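Surface protein VspA (Borrelia turicatae, PDB 1YJG) is a variable surface lipoprotein of the outer membrane, probably expressed one variant at a time so that switching between antigenic forms evades the host immune response. Local coordinates at residues V14-T19 / D62-S67; T83-A88 / N136-A141. One frame throughout, in Å; residues are numbered along the deposited sequence.

Interaction 1 of 2, residues V14-T19 / D62-S67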
# COMPACT_ATOMS: atom_id res chain seq x y z
N VAL A 14 9.12 -4.68 8.38
CA VAL A 14 9.72 -3.49 7.79
C VAL A 14 9.35 -3.43 6.30
O VAL A 14 9.03 -2.35 5.79
CB VAL A 14 11.25 -3.47 7.99
CG1 VAL A 14 11.89 -2.31 7.23
CG2 VAL A 14 11.58 -3.36 9.48
N LYS A 15 9.38 -4.57 5.63
CA LYS A 15 9.04 -4.65 4.20
C LYS A 15 7.61 -4.15 4.04
O LYS A 15 7.32 -3.37 3.13
CB LYS A 15 9.16 -6.10 3.69
CG LYS A 15 8.89 -6.31 2.19
CD LYS A 15 9.65 -5.31 1.29
CE LYS A 15 9.34 -5.55 -0.19
NZ LYS A 15 10.15 -4.71 -1.09
N ASP A 16 6.74 -4.59 4.94
CA ASP A 16 5.34 -4.20 4.94
C ASP A 16 5.21 -2.67 4.98
O ASP A 16 4.54 -2.08 4.15
CB ASP A 16 4.68 -4.84 6.15
CG ASP A 16 3.20 -4.58 6.22
OD1 ASP A 16 2.75 -4.21 7.33
OD2 ASP A 16 2.42 -4.74 5.25
N VAL A 17 5.87 -2.03 5.95
CA VAL A 17 5.82 -0.58 6.09
C VAL A 17 6.43 0.12 4.85
O VAL A 17 5.92 1.14 4.39
CB VAL A 17 6.52 -0.13 7.39
CG1 VAL A 17 6.76 1.37 7.41
CG2 VAL A 17 5.70 -0.55 8.59
N HIS A 18 7.51 -0.44 4.32
CA HIS A 18 8.20 0.11 3.16
C HIS A 18 7.26 0.17 1.97
O HIS A 18 7.16 1.20 1.28
CB HIS A 18 9.42 -0.75 2.86
CG HIS A 18 10.27 -0.25 1.75
ND1 HIS A 18 10.14 -0.69 0.45
CD2 HIS A 18 11.32 0.61 1.75
CE1 HIS A 18 11.05 -0.10 -0.31
NE2 HIS A 18 11.79 0.69 0.46
N THR A 19 6.55 -0.93 1.74
CA THR A 19 5.61 -1.02 0.63
C THR A 19 4.50 0.03 0.80
O THR A 19 4.20 0.76 -0.15
CB THR A 19 5.01 -2.41 0.54
OG1 THR A 19 6.00 -3.31 0.01
CG2 THR A 19 3.86 -2.44 -0.45
N ASP A 62 2.29 4.37 10.82
CA ASP A 62 2.64 4.88 12.15
C ASP A 62 2.32 3.85 13.25
O ASP A 62 3.12 3.64 14.16
CB ASP A 62 1.90 6.18 12.44
CG ASP A 62 2.53 6.98 13.57
OD1 ASP A 62 3.55 7.66 13.33
OD2 ASP A 62 2.07 6.97 14.73
N THR A 63 1.16 3.22 13.14
CA THR A 63 0.72 2.22 14.10
C THR A 63 1.65 1.00 14.07
O THR A 63 1.98 0.45 15.11
CB THR A 63 -0.72 1.78 13.79
OG1 THR A 63 -1.61 2.88 13.96
CG2 THR A 63 -1.23 0.73 14.80
N LYS A 64 2.07 0.59 12.87
CA LYS A 64 2.96 -0.55 12.70
C LYS A 64 4.35 -0.28 13.26
O LYS A 64 5.00 -1.17 13.77
CB LYS A 64 3.05 -0.96 11.22
CG LYS A 64 1.76 -1.58 10.68
CD LYS A 64 1.68 -1.54 9.16
CE LYS A 64 0.33 -2.02 8.65
NZ LYS A 64 0.19 -3.49 8.72
N LEU A 65 4.79 0.97 13.16
CA LEU A 65 6.10 1.38 13.66
C LEU A 65 6.01 1.47 15.17
O LEU A 65 6.98 1.16 15.86
CB LEU A 65 6.52 2.73 13.05
CG LEU A 65 6.82 2.67 11.56
CD1 LEU A 65 6.91 4.06 10.92
CD2 LEU A 65 8.10 1.89 11.31
N ALA A 66 4.86 1.89 15.69
CA ALA A 66 4.65 2.00 17.13
C ALA A 66 4.80 0.61 17.75
O ALA A 66 5.41 0.45 18.81
CB ALA A 66 3.28 2.59 17.44
N SER A 67 4.29 -0.39 17.05
CA SER A 67 4.38 -1.78 17.49
C SER A 67 5.83 -2.28 17.39
O SER A 67 6.33 -2.93 18.29
CB SER A 67 3.47 -2.66 16.63
OG SER A 67 3.64 -4.04 16.93
O HOH W 1 -0.36 -4.50 5.62

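Interaction 2 of 2, residues T83-A88 / N136-A141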
# COMPACT_ATOMS: atom_id res chain seq x y z
N THR A 83 12.73 4.62 15.03
CA THR A 83 12.25 5.89 15.59
C THR A 83 12.33 7.00 14.56
O THR A 83 11.44 7.83 14.48
CB THR A 83 13.02 6.26 16.88
OG1 THR A 83 12.70 5.32 17.91
CG2 THR A 83 12.55 7.59 17.47
N THR A 84 13.41 7.00 13.77
CA THR A 84 13.59 7.99 12.73
C THR A 84 12.43 7.84 11.73
O THR A 84 11.89 8.85 11.24
CB THR A 84 14.94 7.82 12.04
OG1 THR A 84 15.97 8.12 12.99
CG2 THR A 84 15.15 8.85 10.92
N VAL A 85 12.04 6.60 11.44
CA VAL A 85 10.92 6.37 10.51
C VAL A 85 9.62 6.85 11.15
O VAL A 85 8.86 7.57 10.51
CB VAL A 85 10.71 4.89 10.09
CG1 VAL A 85 9.76 4.84 8.89
CG2 VAL A 85 12.03 4.17 9.77
N LYS A 86 9.39 6.48 12.41
CA LYS A 86 8.16 6.89 13.10
C LYS A 86 8.05 8.39 13.35
O LYS A 86 6.95 8.90 13.45
CB LYS A 86 7.94 6.11 14.40
CG LYS A 86 6.58 6.44 15.02
CD LYS A 86 6.02 5.35 15.89
CE LYS A 86 5.02 5.92 16.91
NZ LYS A 86 4.19 7.05 16.38
N ASN A 87 9.18 9.09 13.45
CA ASN A 87 9.18 10.53 13.64
C ASN A 87 8.67 11.14 12.34
O ASN A 87 7.93 12.10 12.35
CB ASN A 87 10.60 11.10 13.89
CG ASN A 87 11.16 10.82 15.30
OD1 ASN A 87 10.44 10.46 16.24
ND2 ASN A 87 12.48 10.99 15.44
N ALA A 88 9.08 10.56 11.22
CA ALA A 88 8.66 11.06 9.91
C ALA A 88 7.17 10.86 9.64
O ALA A 88 6.50 11.78 9.18
CB ALA A 88 9.51 10.44 8.80
N ASN A 136 10.36 8.40 3.33
CA ASN A 136 10.88 7.48 2.32
C ASN A 136 12.36 7.21 2.57
O ASN A 136 12.82 6.08 2.52
CB ASN A 136 10.70 8.06 0.90
CG ASN A 136 9.37 7.64 0.25
OD1 ASN A 136 9.31 6.63 -0.43
ND2 ASN A 136 8.33 8.44 0.46
N THR A 137 13.11 8.27 2.84
CA THR A 137 14.54 8.16 3.11
C THR A 137 14.76 7.27 4.33
O THR A 137 15.62 6.39 4.33
CB THR A 137 15.12 9.55 3.41
OG1 THR A 137 15.19 10.32 2.21
CG2 THR A 137 16.57 9.46 3.89
N ALA A 138 13.96 7.51 5.37
CA ALA A 138 14.05 6.78 6.62
C ALA A 138 13.71 5.30 6.50
O ALA A 138 14.39 4.46 7.10
CB ALA A 138 13.16 7.44 7.66
N ILE A 139 12.66 4.98 5.75
CA ILE A 139 12.23 3.59 5.59
C ILE A 139 13.21 2.80 4.71
O ILE A 139 13.38 1.59 4.91
CB ILE A 139 10.75 3.50 5.08
CG1 ILE A 139 10.19 2.09 5.28
CG2 ILE A 139 10.62 3.91 3.62
CD1 ILE A 139 10.41 1.49 6.66
N ASP A 140 13.83 3.48 3.74
CA ASP A 140 14.79 2.82 2.85
C ASP A 140 15.93 2.36 3.72
O ASP A 140 16.43 1.26 3.54
CB ASP A 140 15.39 3.79 1.80
CG ASP A 140 14.47 4.06 0.62
OD1 ASP A 140 13.49 3.33 0.40
OD2 ASP A 140 14.67 5.03 -0.15
N ALA A 141 16.35 3.20 4.66
CA ALA A 141 17.46 2.86 5.55
C ALA A 141 17.11 1.71 6.47
O ALA A 141 17.93 0.80 6.68
CB ALA A 141 17.90 4.09 6.38

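Interaction 1 of 2, residues V14-T19 / D62-S67
Val17 and Asp16 of helix 2-28 meet Leu65 and Lys64 of helix 48-69 in the helical bundle of the crystallised core fragment of this Vsp lipoprotein, and the two pairs show how one helix-helix seam grades from oil to charge. The local axes run at 159° to each other and come no nearer than 10.2 Å, a spacing wide enough for branched and long side chains to fill. On the packed side, Val17 points one methyl at each neighbour. CG1 lies 4.2 Å from Leu65 CD2, and CG2 lies 3.8 Å from Lys64 CB, where the two side chains lie side by side but run in opposing directions. Ile139 of helix 129-155 and Val85 of helix 76-98 close over Val17 and Leu65 respectively, so this half belongs to the bundle interior.

The outer side is looser and polar. The aliphatic chain of Lys64 runs along the flank of Val17 and then bends at its last torsion (chi4 -76°), bringing its ammonium group to the carboxylate of Asp16, whose side chain it crosses nearly at right angles. A water bridges the same two groups, although its link to the lysine is weak. Asp16 OD2 also bonds Thr19 of the second subunit, which places this rim beside the dimer interface. The salt bridge itself joins Lys64 NZ to the syn lone pair of Asp16 OD1 at 3.0 Å.

Interaction 2 of 2, residues T83-A88 / N136-A141
Thr84 and Val85 on helix 76-98 receive Ala138 and Ile139 of helix 129-155, a worked case of how a small residue lets two antiparallel helices of a bundle come close. The short axes approach to 8.4 Å at an angle of 156°, and the CA atoms of Val85 and Ala138 are only 5.0 Å apart.

Following helix 76-98 from its N-terminal side, the first residue to touch is Thr84, at the exposed border of the contact. Its methyl is set anti to the backbone N and reaches across, with CG2 lying 4.1 Å from Ala138 CB. The hydroxyl takes the other branch and turns back to its own helix, bonding the carbonyl of Gly80, so Thr84 offers carbon to its neighbour while its polar atom is satisfied locally.

Val85 comes next and carries most of the meeting. The Ala138 methyl presses against the backbone here, with CB 3.8 Å from Val85 CA, while the two valine methyls divide the opposing surface between them. With CG1 opposite the backbone N (chi1 -166°), CG2 falls beside that N and rests over the carbonyl plane of Ala138, 3.6 Å from Ala138 O. CG1 is turned to Ile139, whose CD1 it approaches to 4.1 Å as the two side chains pass at a slant. Leu65 of helix 48-69 and Leu135 and Leu142 of helix 129-155 also pack on Val85, and Val17 of helix 2-28 touches Ile139, which places this pair among side chains from all four long helices.

Across these two segments the contact is made by methyl groups packing on one another and on backbone atoms, without a side-chain hydrogen bond or salt bridge, which suggests that, inward of exposed Thr84, their hold rests mainly on close fit and burial of apolar groups.

Taken together, the two contacts span the four long helices of the bundle: interaction 1 joins 2-28 to 48-69, interaction 2 joins 76-98 to 129-155, and their centres lie about 10 Å apart. Both are antiparallel pairings, but interaction 1 is wider and only partly buried, with a charged rim near the second subunit, whereas interaction 2 is closer, mostly buried and apolar. The pairs touch directly. Leu65 CD1 lies 3.6 Å from Val85 CG1, and His18 packs on Ile139. Polar ties supplement this core: a salt bridge between Asp62 OD2 and Lys86 NZ, and a probable hydrogen bond from His18 to Asp140.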